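Long-range contacts in putative secreted cellulose binding protein (Streptomyces coelicolor, PDB 4OY7), which oxidatively cleaves glycosidic bonds in cellulose in a copper-dependent reaction, through the lytic polysaccharide monooxygenase domain that makes up this chain: residues V63-L68 against T126-W131; R115-K120 against L134-T139; S87-T92 against C188-F193. All coordinates share one frame; numbering follows the deposited sequence.

Contact 1 of 3, residues V63-L68 against T126-W131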
ATOM      1  N   VAL A  63      13.758  -1.098  -8.386  1.00  7.96           N
ATOM      2  CA  VAL A  63      12.880  -1.948  -7.523  1.00  7.54           C
ATOM      3  C   VAL A  63      12.508  -3.162  -8.360  1.00  7.75           C
ATOM      4  O   VAL A  63      11.854  -3.024  -9.390  1.00  7.63           O
ATOM      5  CB  VAL A  63      11.635  -1.159  -7.003  1.00  7.09           C
ATOM      6  CG1 VAL A  63      10.757  -1.953  -6.040  1.00  6.93           C
ATOM      7  CG2 VAL A  63      12.075   0.128  -6.337  1.00  7.07           C
ATOM      8  N   PRO A  64      12.967  -4.359  -7.963  1.00  7.93           N
ATOM      9  CA  PRO A  64      12.726  -5.506  -8.842  1.00  8.20           C
ATOM     10  C   PRO A  64      11.254  -5.862  -8.983  1.00  7.95           C
ATOM     11  O   PRO A  64      10.501  -5.666  -8.035  1.00  7.34           O
ATOM     12  CB  PRO A  64      13.514  -6.642  -8.171  1.00  8.80           C
ATOM     13  CG  PRO A  64      14.596  -5.929  -7.440  1.00  8.84           C
ATOM     14  CD  PRO A  64      13.944  -4.686  -6.909  1.00  8.26           C
ATOM     15  N   ASP A  65      10.852  -6.345 -10.166  1.00  8.22           N
ATOM     16  CA  ASP A  65       9.485  -6.857 -10.335  1.00  8.23           C
ATOM     17  C   ASP A  65       9.209  -7.871  -9.238  1.00  7.97           C
ATOM     18  O   ASP A  65      10.097  -8.612  -8.830  1.00  8.16           O
ATOM     19  CB  ASP A  65       9.240  -7.503 -11.700  1.00  9.09           C
ATOM     20  CG  ASP A  65       9.236  -6.522 -12.862  1.00  9.48           C
ATOM     21  OD1 ASP A  65       8.924  -5.345 -12.666  1.00  9.73           O
ATOM     22  OD2 ASP A  65       9.525  -6.960 -14.004  1.00 11.05           O
ATOM     23  N   GLY A  66       7.986  -7.851  -8.718  1.00  7.61           N
ATOM     24  CA  GLY A  66       7.592  -8.799  -7.694  1.00  7.58           C
ATOM     25  C   GLY A  66       8.005  -8.443  -6.287  1.00  7.39           C
ATOM     26  O   GLY A  66       7.774  -9.237  -5.392  1.00  7.72           O
ATOM     27  N   THR A  67       8.599  -7.259  -6.080  1.00  7.02           N
ATOM     28  CA  THR A  67       9.035  -6.827  -4.737  1.00  6.79           C
ATOM     29  C   THR A  67       8.539  -5.436  -4.357  1.00  6.31           C
ATOM     30  O   THR A  67       8.945  -4.910  -3.309  1.00  5.91           O
ATOM     31  CB  THR A  67      10.554  -6.834  -4.584  1.00  7.27           C
ATOM     32  OG1 THR A  67      11.130  -5.739  -5.308  1.00  7.21           O
ATOM     33  CG2 THR A  67      11.106  -8.140  -5.039  1.00  7.87           C
ATOM     34  N   LEU A  68       7.648  -4.872  -5.170  1.00  6.15           N
ATOM     35  CA  LEU A  68       7.201  -3.502  -4.923  1.00  6.06           C
ATOM     36  C   LEU A  68       6.589  -3.355  -3.530  1.00  6.25           C
ATOM     37  O   LEU A  68       6.790  -2.340  -2.851  1.00  6.07           O
ATOM     38  CB  LEU A  68       6.196  -2.992  -5.981  1.00  5.90           C
ATOM     39  CG  LEU A  68       6.820  -2.395  -7.251  1.00  6.11           C
ATOM     40  CD1 LEU A  68       7.610  -3.479  -7.972  1.00  6.51           C
ATOM     41  CD2 LEU A  68       5.782  -1.824  -8.201  1.00  6.02           C
ATOM     42  N   THR A 126      -3.065 -13.333  -8.547  1.00 10.01           N
ATOM     43  CA  THR A 126      -2.282 -14.564  -8.554  1.00 10.64           C
ATOM     44  C   THR A 126      -1.082 -14.485  -9.508  1.00 10.76           C
ATOM     45  O   THR A 126      -0.264 -15.374  -9.511  1.00 11.28           O
ATOM     46  CB  THR A 126      -3.120 -15.813  -8.868  1.00 11.52           C
ATOM     47  OG1 THR A 126      -3.814 -15.636 -10.097  1.00 11.99           O
ATOM     48  CG2 THR A 126      -4.111 -16.074  -7.732  1.00 11.58           C
ATOM     49  N   SER A 127      -0.960 -13.398 -10.259  1.00 10.55           N
ATOM     50  CA  SER A 127       0.232 -13.102 -11.037  1.00 10.59           C
ATOM     51  C   SER A 127       1.185 -12.166 -10.317  1.00  9.96           C
ATOM     52  O   SER A 127       0.779 -11.346  -9.497  1.00  9.43           O
ATOM     53  CB  SER A 127      -0.162 -12.432 -12.340  1.00 10.90           C
ATOM     54  OG  SER A 127      -1.000 -13.286 -13.078  1.00 11.94           O
ATOM     55  N   GLU A 128       2.457 -12.264 -10.683  1.00 10.12           N
ATOM     56  CA  GLU A 128       3.467 -11.328 -10.195  1.00  9.72           C
ATOM     57  C   GLU A 128       3.050  -9.884 -10.519  1.00  9.12           C
ATOM     58  O   GLU A 128       2.537  -9.605 -11.598  1.00  9.33           O
ATOM     59  CB  GLU A 128       4.782 -11.662 -10.872  1.00 10.42           C
ATOM     60  CG  GLU A 128       5.934 -10.800 -10.435  1.00 10.35           C
ATOM     61  CD  GLU A 128       7.227 -11.152 -11.132  1.00 11.09           C
ATOM     62  OE1 GLU A 128       8.203 -10.419 -10.949  1.00 11.67           O
ATOM     63  OE2 GLU A 128       7.295 -12.161 -11.846  1.00 11.95           O
ATOM     64  N   LEU A 129       3.288  -8.986  -9.573  1.00  8.51           N
ATOM     65  CA  LEU A 129       3.129  -7.541  -9.773  1.00  8.04           C
ATOM     66  C   LEU A 129       4.441  -6.942 -10.263  1.00  7.99           C
ATOM     67  O   LEU A 129       5.420  -6.829  -9.517  1.00  7.70           O
ATOM     68  CB  LEU A 129       2.689  -6.860  -8.482  1.00  7.65           C
ATOM     69  CG  LEU A 129       2.536  -5.351  -8.581  1.00  7.40           C
ATOM     70  CD1 LEU A 129       1.335  -5.070  -9.474  1.00  7.57           C
ATOM     71  CD2 LEU A 129       2.355  -4.740  -7.205  1.00  7.06           C
ATOM     72  N   GLY A 130       4.485  -6.595 -11.543  1.00  8.15           N
ATOM     73  CA  GLY A 130       5.639  -5.905 -12.105  1.00  8.25           C
ATOM     74  C   GLY A 130       5.279  -4.469 -12.478  1.00  7.96           C
ATOM     75  O   GLY A 130       4.109  -4.111 -12.606  1.00  7.68           O
ATOM     76  N   TRP A 131       6.309  -3.663 -12.694  1.00  8.02           N
ATOM     77  CA  TRP A 131       6.129  -2.311 -13.224  1.00  7.93           C
ATOM     78  C   TRP A 131       5.321  -2.291 -14.534  1.00  8.73           C
ATOM     79  O   TRP A 131       4.514  -1.399 -14.740  1.00  8.35           O
ATOM     80  CB  TRP A 131       7.497  -1.606 -13.396  1.00  7.86           C
ATOM     81  CG  TRP A 131       8.179  -1.329 -12.093  1.00  7.39           C
ATOM     82  CD1 TRP A 131       9.161  -2.074 -11.505  1.00  7.51           C
ATOM     83  CD2 TRP A 131       7.864  -0.281 -11.163  1.00  6.93           C
ATOM     84  NE1 TRP A 131       9.505  -1.530 -10.300  1.00  7.24           N
ATOM     85  CE2 TRP A 131       8.742  -0.416 -10.071  1.00  6.88           C
ATOM     86  CE3 TRP A 131       6.982   0.803 -11.183  1.00  6.70           C
ATOM     87  CZ2 TRP A 131       8.715   0.458  -8.983  1.00  6.73           C
ATOM     88  CZ3 TRP A 131       6.954   1.665 -10.101  1.00  6.65           C
ATOM     89  CH2 TRP A 131       7.814   1.491  -9.026  1.00  6.57           C
TER
HETATM   90  O   HOH W   1       5.769  -6.189  -6.909  1.00  7.28           O

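Contact 2 of 3, residues R115-K120 against L134-T139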
ATOM      1  N   ARG A 115       2.852   9.029  -5.809  1.00  6.20           N
ATOM      2  CA  ARG A 115       2.674   8.519  -7.182  1.00  6.00           C
ATOM      3  C   ARG A 115       1.757   7.344  -7.070  1.00  5.69           C
ATOM      4  O   ARG A 115       2.134   6.334  -6.442  1.00  5.51           O
ATOM      5  CB  ARG A 115       4.012   8.092  -7.762  1.00  5.87           C
ATOM      6  CG  ARG A 115       4.966   9.244  -7.973  1.00  6.07           C
ATOM      7  CD  ARG A 115       6.339   8.802  -8.368  1.00  5.99           C
ATOM      8  NE  ARG A 115       7.300   9.900  -8.434  1.00  6.21           N
ATOM      9  CZ  ARG A 115       8.586   9.734  -8.686  1.00  6.34           C
ATOM     10  NH1 ARG A 115       9.080   8.509  -8.950  1.00  6.09           N
ATOM     11  NH2 ARG A 115       9.381  10.805  -8.732  1.00  6.76           N
ATOM     12  N   VAL A 116       0.598   7.457  -7.708  1.00  5.69           N
ATOM     13  CA  VAL A 116      -0.476   6.479  -7.566  1.00  5.61           C
ATOM     14  C   VAL A 116      -0.665   5.710  -8.881  1.00  5.72           C
ATOM     15  O   VAL A 116      -0.896   6.308  -9.933  1.00  5.95           O
ATOM     16  CB  VAL A 116      -1.791   7.166  -7.150  1.00  5.85           C
ATOM     17  CG1 VAL A 116      -2.919   6.137  -7.028  1.00  5.95           C
ATOM     18  CG2 VAL A 116      -1.625   7.991  -5.852  1.00  5.96           C
ATOM     19  N   TYR A 117      -0.599   4.385  -8.789  1.00  5.44           N
ATOM     20  CA  TYR A 117      -0.677   3.467  -9.943  1.00  5.62           C
ATOM     21  C   TYR A 117      -1.767   2.416  -9.812  1.00  5.62           C
ATOM     22  O   TYR A 117      -2.063   1.945  -8.716  1.00  5.45           O
ATOM     23  CB  TYR A 117       0.647   2.724 -10.160  1.00  5.53           C
ATOM     24  CG  TYR A 117       1.917   3.546 -10.233  1.00  5.65           C
ATOM     25  CD1 TYR A 117       2.493   4.088  -9.092  1.00  5.66           C
ATOM     26  CD2 TYR A 117       2.576   3.701 -11.424  1.00  6.00           C
ATOM     27  CE1 TYR A 117       3.691   4.804  -9.164  1.00  5.79           C
ATOM     28  CE2 TYR A 117       3.767   4.407 -11.522  1.00  6.16           C
ATOM     29  CZ  TYR A 117       4.338   4.944 -10.377  1.00  6.09           C
ATOM     30  OH  TYR A 117       5.524   5.667 -10.518  1.00  6.67           O
ATOM     31  N   LEU A 118      -2.320   1.990 -10.942  1.00  6.06           N
ATOM     32  CA  LEU A 118      -3.354   0.933 -10.929  1.00  6.30           C
ATOM     33  C   LEU A 118      -2.958  -0.166 -11.895  1.00  6.61           C
ATOM     34  O   LEU A 118      -2.495   0.102 -12.984  1.00  6.53           O
ATOM     35  CB  LEU A 118      -4.688   1.513 -11.346  1.00  6.83           C
ATOM     36  CG  LEU A 118      -5.907   0.600 -11.395  1.00  7.16           C
ATOM     37  CD1 LEU A 118      -6.290   0.085 -10.005  1.00  7.05           C
ATOM     38  CD2 LEU A 118      -7.056   1.367 -12.031  1.00  7.65           C
ATOM     39  N   THR A 119      -3.124  -1.403 -11.459  1.00  6.67           N
ATOM     40  CA  THR A 119      -2.870  -2.545 -12.300  1.00  7.21           C
ATOM     41  C   THR A 119      -3.778  -2.496 -13.516  1.00  7.87           C
ATOM     42  O   THR A 119      -4.941  -2.126 -13.450  1.00  7.89           O
ATOM     43  CB  THR A 119      -3.008  -3.885 -11.547  1.00  7.17           C
ATOM     44  OG1 THR A 119      -4.307  -3.981 -10.934  1.00  7.29           O
ATOM     45  CG2 THR A 119      -1.896  -4.016 -10.525  1.00  6.93           C
ATOM     46  N   LYS A 120      -3.189  -2.896 -14.630  1.00  8.51           N
ATOM     47  CA  LYS A 120      -3.875  -2.872 -15.927  1.00  9.47           C
ATOM     48  C   LYS A 120      -5.015  -3.869 -16.001  1.00  9.79           C
ATOM     49  O   LYS A 120      -5.019  -4.903 -15.326  1.00  9.69           O
ATOM     50  CB  LYS A 120      -2.878  -3.163 -17.034  1.00 10.15           C
ATOM     51  CG  LYS A 120      -1.822  -2.096 -17.186  1.00 10.49           C
ATOM     52  CD  LYS A 120      -0.819  -2.466 -18.258  1.00 11.44           C
ATOM     53  CE  LYS A 120       0.294  -1.436 -18.355  1.00 11.72           C
ATOM     54  NZ  LYS A 120       1.393  -1.834 -19.281  1.00 12.51           N
ATOM     55  N   LEU A 134       1.522  -1.998 -14.212  1.00  8.50           N
ATOM     56  CA  LEU A 134       1.006  -0.795 -13.521  1.00  8.31           C
ATOM     57  C   LEU A 134       0.955   0.388 -14.442  1.00  8.76           C
ATOM     58  O   LEU A 134       1.861   0.577 -15.273  1.00  9.22           O
ATOM     59  CB  LEU A 134       1.908  -0.434 -12.353  1.00  8.01           C
ATOM     60  CG  LEU A 134       1.759  -1.309 -11.112  1.00  7.93           C
ATOM     61  CD1 LEU A 134       2.928  -1.062 -10.171  1.00  7.89           C
ATOM     62  CD2 LEU A 134       0.410  -1.121 -10.426  1.00  7.83           C
ATOM     63  N   GLU A 135      -0.096   1.205 -14.266  1.00  8.73           N
ATOM     64  CA  GLU A 135      -0.230   2.490 -14.959  1.00  9.43           C
ATOM     65  C   GLU A 135      -0.361   3.615 -13.932  1.00  8.48           C
ATOM     66  O   GLU A 135      -1.204   3.552 -13.028  1.00  7.92           O
ATOM     67  CB  GLU A 135      -1.451   2.477 -15.888  1.00 10.91           C
ATOM     68  CG  GLU A 135      -1.290   1.510 -17.041  1.00 12.84           C
ATOM     69  CD  GLU A 135      -2.455   1.517 -18.016  1.00 15.02           C
ATOM     70  OE1 GLU A 135      -3.637   1.454 -17.573  1.00 16.42           O
ATOM     71  OE2 GLU A 135      -2.172   1.510 -19.243  1.00 16.92           O
ATOM     72  N   LEU A 136       0.498   4.631 -14.075  1.00  8.14           N
ATOM     73  CA  LEU A 136       0.439   5.853 -13.286  1.00  7.95           C
ATOM     74  C   LEU A 136      -0.818   6.605 -13.632  1.00  8.30           C
ATOM     75  O   LEU A 136      -1.006   7.005 -14.784  1.00  9.24           O
ATOM     76  CB  LEU A 136       1.646   6.759 -13.566  1.00  7.90           C
ATOM     77  CG  LEU A 136       1.716   8.070 -12.765  1.00  7.75           C
ATOM     78  CD1 LEU A 136       1.941   7.836 -11.264  1.00  7.39           C
ATOM     79  CD2 LEU A 136       2.796   8.975 -13.348  1.00  8.07           C
ATOM     80  N   ILE A 137      -1.675   6.803 -12.639  1.00  8.30           N
ATOM     81  CA  ILE A 137      -2.988   7.438 -12.855  1.00  8.67           C
ATOM     82  C   ILE A 137      -3.144   8.789 -12.148  1.00  8.63           C
ATOM     83  O   ILE A 137      -3.998   9.584 -12.513  1.00  9.05           O
ATOM     84  CB  ILE A 137      -4.172   6.483 -12.538  1.00  8.96           C
ATOM     85  CG1 ILE A 137      -4.215   6.018 -11.098  1.00  8.91           C
ATOM     86  CG2 ILE A 137      -4.162   5.276 -13.491  1.00  9.25           C
ATOM     87  CD1 ILE A 137      -5.530   5.315 -10.768  1.00  9.11           C
ATOM     88  N   GLN A 138      -2.268   9.083 -11.191  1.00  8.23           N
ATOM     89  CA  GLN A 138      -2.310  10.337 -10.461  1.00  8.54           C
ATOM     90  C   GLN A 138      -0.993  10.582  -9.734  1.00  8.21           C
ATOM     91  O   GLN A 138      -0.375   9.644  -9.244  1.00  7.58           O
ATOM     92  CB  GLN A 138      -3.531  10.288  -9.515  1.00  9.08           C
ATOM     93  CG  GLN A 138      -3.461  11.068  -8.242  1.00  9.35           C
ATOM     94  CD  GLN A 138      -4.652  10.808  -7.338  1.00  9.31           C
ATOM     95  OE1 GLN A 138      -4.699   9.829  -6.579  1.00  9.13           O
ATOM     96  NE2 GLN A 138      -5.592  11.694  -7.404  1.00  9.74           N
ATOM     97  N   THR A 139      -0.535  11.827  -9.678  1.00  8.49           N
ATOM     98  CA  THR A 139       0.540  12.183  -8.747  1.00  8.62           C
ATOM     99  C   THR A 139       0.018  13.305  -7.893  1.00  9.00           C
ATOM    100  O   THR A 139      -0.527  14.240  -8.441  1.00  9.79           O
ATOM    101  CB  THR A 139       1.880  12.568  -9.423  1.00  8.77           C
ATOM    102  OG1 THR A 139       2.302  11.493 -10.278  1.00  8.74           O
ATOM    103  CG2 THR A 139       2.970  12.802  -8.402  1.00  8.81           C
TER
HETATM  104  O   HOH W   2      -4.539   0.626 -15.040  1.00 11.90           O
HETATM  105  O   HOH W   3       3.380   0.231 -17.617  1.00 18.93           O

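Contact 3 of 3, residues S87-T92 against C188-F193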
ATOM      1  N   SER A  87      -4.855 -14.305  -4.119  1.00  8.74           N
ATOM      2  CA  SER A  87      -6.113 -13.592  -4.346  1.00  8.69           C
ATOM      3  C   SER A  87      -6.969 -13.450  -3.089  1.00  8.67           C
ATOM      4  O   SER A  87      -8.077 -12.894  -3.160  1.00  9.00           O
ATOM      5  CB  SER A  87      -6.908 -14.324  -5.414  1.00  9.16           C
ATOM      6  OG  SER A  87      -7.309 -15.602  -4.979  1.00  9.92           O
ATOM      7  N   ASP A  88      -6.473 -13.930  -1.956  1.00  8.74           N
ATOM      8  CA  ASP A  88      -7.267 -13.982  -0.717  1.00  8.98           C
ATOM      9  C   ASP A  88      -6.857 -12.913   0.318  1.00  8.52           C
ATOM     10  O   ASP A  88      -7.336 -12.968   1.448  1.00  8.78           O
ATOM     11  CB  ASP A  88      -7.317 -15.408  -0.114  1.00  9.68           C
ATOM     12  CG  ASP A  88      -5.938 -15.979   0.237  1.00  9.79           C
ATOM     13  OD1 ASP A  88      -4.905 -15.393  -0.170  1.00  9.40           O
ATOM     14  OD2 ASP A  88      -5.902 -16.986   0.985  1.00 10.44           O
ATOM     15  N   TRP A  89      -6.024 -11.947  -0.056  1.00  7.88           N
ATOM     16  CA  TRP A  89      -5.717 -10.823   0.815  1.00  7.61           C
ATOM     17  C   TRP A  89      -7.003 -10.036   1.104  1.00  7.82           C
ATOM     18  O   TRP A  89      -7.970 -10.121   0.329  1.00  7.95           O
ATOM     19  CB  TRP A  89      -4.732  -9.867   0.148  1.00  7.06           C
ATOM     20  CG  TRP A  89      -3.322 -10.332  -0.001  1.00  6.95           C
ATOM     21  CD1 TRP A  89      -2.728 -10.846  -1.130  1.00  6.90           C
ATOM     22  CD2 TRP A  89      -2.289 -10.275   0.991  1.00  6.90           C
ATOM     23  NE1 TRP A  89      -1.412 -11.117  -0.891  1.00  6.92           N
ATOM     24  CE2 TRP A  89      -1.114 -10.806   0.408  1.00  6.93           C
ATOM     25  CE3 TRP A  89      -2.253  -9.880   2.328  1.00  7.06           C
ATOM     26  CZ2 TRP A  89       0.113 -10.874   1.103  1.00  6.95           C
ATOM     27  CZ3 TRP A  89      -1.056  -9.959   3.014  1.00  7.14           C
ATOM     28  CH2 TRP A  89       0.120 -10.499   2.409  1.00  7.10           C
ATOM     29  N   PRO A  90      -7.045  -9.311   2.231  1.00  7.96           N
ATOM     30  CA  PRO A  90      -8.168  -8.413   2.438  1.00  8.27           C
ATOM     31  C   PRO A  90      -8.235  -7.390   1.332  1.00  8.02           C
ATOM     32  O   PRO A  90      -7.216  -7.022   0.808  1.00  7.58           O
ATOM     33  CB  PRO A  90      -7.825  -7.721   3.769  1.00  8.38           C
ATOM     34  CG  PRO A  90      -6.837  -8.594   4.428  1.00  8.47           C
ATOM     35  CD  PRO A  90      -6.062  -9.227   3.317  1.00  8.03           C
ATOM     36  N   ARG A  91      -9.422  -6.915   0.979  1.00  8.56           N
ATOM     37  CA  ARG A  91      -9.508  -5.956  -0.098  1.00  8.67           C
ATOM     38  C   ARG A  91     -10.619  -4.951   0.133  1.00  8.81           C
ATOM     39  O   ARG A  91     -11.577  -5.202   0.861  1.00  9.59           O
ATOM     40  CB  ARG A  91      -9.705  -6.635  -1.453  1.00  8.97           C
ATOM     41  CG  ARG A  91     -11.047  -7.329  -1.700  1.00  9.93           C
ATOM     42  CD  ARG A  91     -11.052  -8.197  -2.971  1.00 10.46           C
ATOM     43  NE  ARG A  91      -9.977  -9.182  -2.865  1.00 10.76           N
ATOM     44  CZ  ARG A  91      -8.800  -9.111  -3.486  1.00 10.72           C
ATOM     45  NH1 ARG A  91      -7.866 -10.004  -3.194  1.00 11.33           N
ATOM     46  NH2 ARG A  91      -8.530  -8.175  -4.391  1.00 10.52           N
ATOM     47  N   THR A  92     -10.481  -3.836  -0.555  1.00  8.60           N
ATOM     48  CA  THR A  92     -11.460  -2.767  -0.540  1.00  8.82           C
ATOM     49  C   THR A  92     -12.329  -2.852  -1.794  1.00  8.99           C
ATOM     50  O   THR A  92     -11.817  -2.940  -2.912  1.00  8.48           O
ATOM     51  CB  THR A  92     -10.766  -1.408  -0.490  1.00  8.70           C
ATOM     52  OG1 THR A  92      -9.905  -1.353   0.660  1.00  8.81           O
ATOM     53  CG2 THR A  92     -11.799  -0.265  -0.375  1.00  9.04           C
ATOM     54  N   CYS A 188       0.902  -1.057  -1.193  1.00  6.80           N
ATOM     55  CA  CYS A 188       0.124  -1.937  -2.093  1.00  7.01           C
ATOM     56  C   CYS A 188      -1.239  -2.221  -1.510  1.00  6.69           C
ATOM     57  O   CYS A 188      -1.333  -2.727  -0.395  1.00  6.73           O
ATOM     58  CB  CYS A 188       0.835  -3.254  -2.257  1.00  7.46           C
ATOM     59  SG  CYS A 188       2.251  -3.235  -3.411  1.00  8.03           S
ATOM     60  N   SER A 189      -2.287  -1.886  -2.251  1.00  6.28           N
ATOM     61  CA  SER A 189      -3.664  -2.038  -1.781  1.00  6.44           C
ATOM     62  C   SER A 189      -4.460  -2.917  -2.750  1.00  6.39           C
ATOM     63  O   SER A 189      -4.654  -2.587  -3.911  1.00  6.58           O
ATOM     64  CB  SER A 189      -4.320  -0.671  -1.694  1.00  6.52           C
ATOM     65  OG  SER A 189      -3.589   0.189  -0.831  1.00  6.62           O
ATOM     66  N   ASP A 190      -4.934  -4.045  -2.233  1.00  6.43           N
ATOM     67  CA  ASP A 190      -5.825  -4.903  -2.966  1.00  6.51           C
ATOM     68  C   ASP A 190      -7.217  -4.314  -3.018  1.00  6.53           C
ATOM     69  O   ASP A 190      -7.765  -3.884  -1.981  1.00  6.55           O
ATOM     70  CB  ASP A 190      -5.881  -6.272  -2.311  1.00  6.81           C
ATOM     71  CG  ASP A 190      -4.573  -7.014  -2.435  1.00  6.77           C
ATOM     72  OD1 ASP A 190      -3.827  -7.022  -1.453  1.00  6.89           O
ATOM     73  OD2 ASP A 190      -4.250  -7.523  -3.527  1.00  7.16           O
ATOM     74  N   VAL A 191      -7.806  -4.296  -4.208  1.00  6.57           N
ATOM     75  CA  VAL A 191      -9.148  -3.733  -4.411  1.00  6.87           C
ATOM     76  C   VAL A 191      -9.926  -4.655  -5.342  1.00  7.04           C
ATOM     77  O   VAL A 191      -9.341  -5.551  -5.998  1.00  6.74           O
ATOM     78  CB  VAL A 191      -9.109  -2.301  -4.987  1.00  6.89           C
ATOM     79  CG1 VAL A 191      -8.227  -1.416  -4.107  1.00  6.69           C
ATOM     80  CG2 VAL A 191      -8.656  -2.282  -6.442  1.00  6.87           C
ATOM     81  N   VAL A 192     -11.235  -4.463  -5.389  1.00  7.45           N
ATOM     82  CA  VAL A 192     -12.073  -5.125  -6.395  1.00  7.89           C
ATOM     83  C   VAL A 192     -13.085  -4.119  -6.890  1.00  8.41           C
ATOM     84  O   VAL A 192     -13.699  -3.403  -6.093  1.00  8.36           O
ATOM     85  CB  VAL A 192     -12.733  -6.427  -5.871  1.00  8.28           C
ATOM     86  CG1 VAL A 192     -13.516  -6.188  -4.598  1.00  8.50           C
ATOM     87  CG2 VAL A 192     -13.618  -7.063  -6.931  1.00  8.80           C
ATOM     88  N   PHE A 193     -13.227  -4.053  -8.212  1.00  8.86           N
ATOM     89  CA  PHE A 193     -14.188  -3.167  -8.855  1.00  9.47           C
ATOM     90  C   PHE A 193     -15.494  -3.935  -9.047  1.00 10.71           C
ATOM     91  O   PHE A 193     -15.820  -4.426 -10.157  1.00 11.60           O
ATOM     92  CB  PHE A 193     -13.658  -2.646 -10.194  1.00  9.31           C
ATOM     93  CG  PHE A 193     -12.488  -1.705 -10.072  1.00  8.66           C
ATOM     94  CD1 PHE A 193     -12.671  -0.386  -9.642  1.00  8.61           C
ATOM     95  CD2 PHE A 193     -11.212  -2.122 -10.418  1.00  8.21           C
ATOM     96  CE1 PHE A 193     -11.586   0.470  -9.561  1.00  8.24           C
ATOM     97  CE2 PHE A 193     -10.132  -1.261 -10.350  1.00  7.77           C
ATOM     98  CZ  PHE A 193     -10.325   0.029  -9.901  1.00  7.80           C
TER
HETATM   99  O   HOH W   4      -4.731  -6.673   1.323  1.00  7.82           O
HETATM  100  O   HOH W   5      -6.008  -7.601  -5.620  1.00  7.63           O
HETATM  101  O   HOH W   6      -5.219 -10.183  -3.442  1.00  7.83           O
HETATM  102  O   HOH W   7      -7.375  -1.928  -0.079  1.00  6.72           O

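Contact 1 of 3, residues V63-L68 against T126-W131
Asp65 and Gly66, in a type II beta turn from Pro64 to Thr67, face Gly130 and Leu129 of a second irregular loop, and one backbone hydrogen bond, Gly66 N to Leu129 O at 2.9 Å, joins the two loops there. Trp131 donates the other two direct bonds. Trp131 NE1 meets Val63 O almost within the ring plane (2.9 Å), while its backbone N reaches Asp65 OD1 at 3.1 Å from above the carboxylate plane. Asp65 CG is anti to the carbonyl carbon (chi1 -69°), which brings the carboxylate up against Gly130, OD1 toward Trp131 N. Leu68 lays CD2 over one indole face, 3.7 Å from the centroid of the Trp131 six-membered ring and 9° off its normal, a CH-pi contact. Phe173 stands roughly perpendicular to the indole. A leucine in place of Trp131 has no indole N-H or flat face, and would probably leave Val63 O without its mate and open a gap beside Leu68 CD2. A water bridges Leu68 N and Leu129 O. Directional bonds to backbone atoms thus fasten the loop between strands 51-52 and 92-94 to that between 112-119 and 134-141, with Leu68 and Leu129 packing on strands 134-141 and 168-178.

Contact 2 of 3, residues R115-K120 against L134-T139
The Tyr117 ring carries Leu136 on one face, where CD1 stands 3.9 Å from the ring centroid and 13° off the normal, a CH-pi contact. With CG anti to the backbone N (chi1 -179°), Leu136 also brings CD1 to Val116 O. Phe173 meets the tyrosine ring at an inclined angle. Beneath these side chains the strands pair antiparallel with a classic bulge, in which two residues, Ile137 and Gln138, stand opposite the single Val116; Val116 O accepts a nearly straight bond from Ile137 N (2.9 Å) and a weak one from Gln138 N (3.3 Å). Leu118 and Glu135 then form a hydrogen-bonded pair, Leu118 N lying 2.8 Å from Glu135 O. At the strand end the methylenes of Lys120 cross those of Glu135, Lys120 CE lying 3.6 Å from Glu135 CG, while Lys120 NZ bonds to Asp132 O. Strand 112-119 runs between 134-141 and 168-178 in one sheet. On the face that bears Val116 and Gln138, Val116 packs on Trp158 and the Gln138 amide bonds to Trp158 NE1 and Asp159 O; Ile137 touches Leu160, and the hairpin thus abuts strand 155-161 of the opposing sheet, as in a beta sandwich.

Contact 3 of 3, residues S87-T92 against C188-F193
Arg91 curls back across Asp190 and Val191 because CG sits between the backbone N and the carbonyl carbon (chi1 69°) and the chain bends again at chi3 (57°); Asp190 CG, anti to its own carbonyl carbon (chi1 -68°), swings the carboxylate beside Trp89. Arg91 CD rests on Val192 CG1 at 3.6 Å. Arg91 NH2 donates to Val191 O (3.2 Å), which lies in the guanidinium plane, although the donor stands well above the carbonyl plane and the bond is bent. Guanidinium and carboxylate planes are steeply inclined, and Arg91 NH1 stays 4.4 Å from Asp190 OD2, beyond salt-bridge range. Two waters in the guanidinium plane fill that interval: one accepts from NH1, the other from NH2, and both probably donate to Asp190 OD2. Asp190 OD1 approaches Trp89 CB at 3.4 Å, with the carboxylate nearly parallel to the indole, and forms a salt bridge to Arg10, whose cation also meets the Trp89 ring in a cation-pi contact. A further water links OD1 to Pro90 O. Along the backbone, Thr92 N donates to Asp190 O (3.1 Å) and Val192 N to Thr92 O (3.0 Å), a parallel bridge of Thr92 with Val191 that starts the pairing of strand 92-94 with strand 184-193. Asp190 O also takes a bond from a water that accepts from Thr92 OG1. The carboxylate is therefore gripped directly by one arginine and through water by another, so its negative charge is probably well compensated although the residue is buried.

From the N terminus, the chain first supplies 63-68, then 87-92, 115-120, 126-131, 134-139 and 188-193. Contact 1 closes its loop at 126-131, after the chain has already entered the spans of contacts 2 and 3, so it crosses both. Contact 2 is a short hairpin closure lying wholly within the long span of contact 3, which closes last. Contacts 2 and 3 belong to the same mixed sheet, where Leu118 touches Phe193, while contact 1 gathers two loops against it: Leu68 and Leu129 pack on Leu134, and Leu129 reaches Cys188. The Cys69-Cys188 disulfide further ties the chain just after 63-68 to strand 184-193.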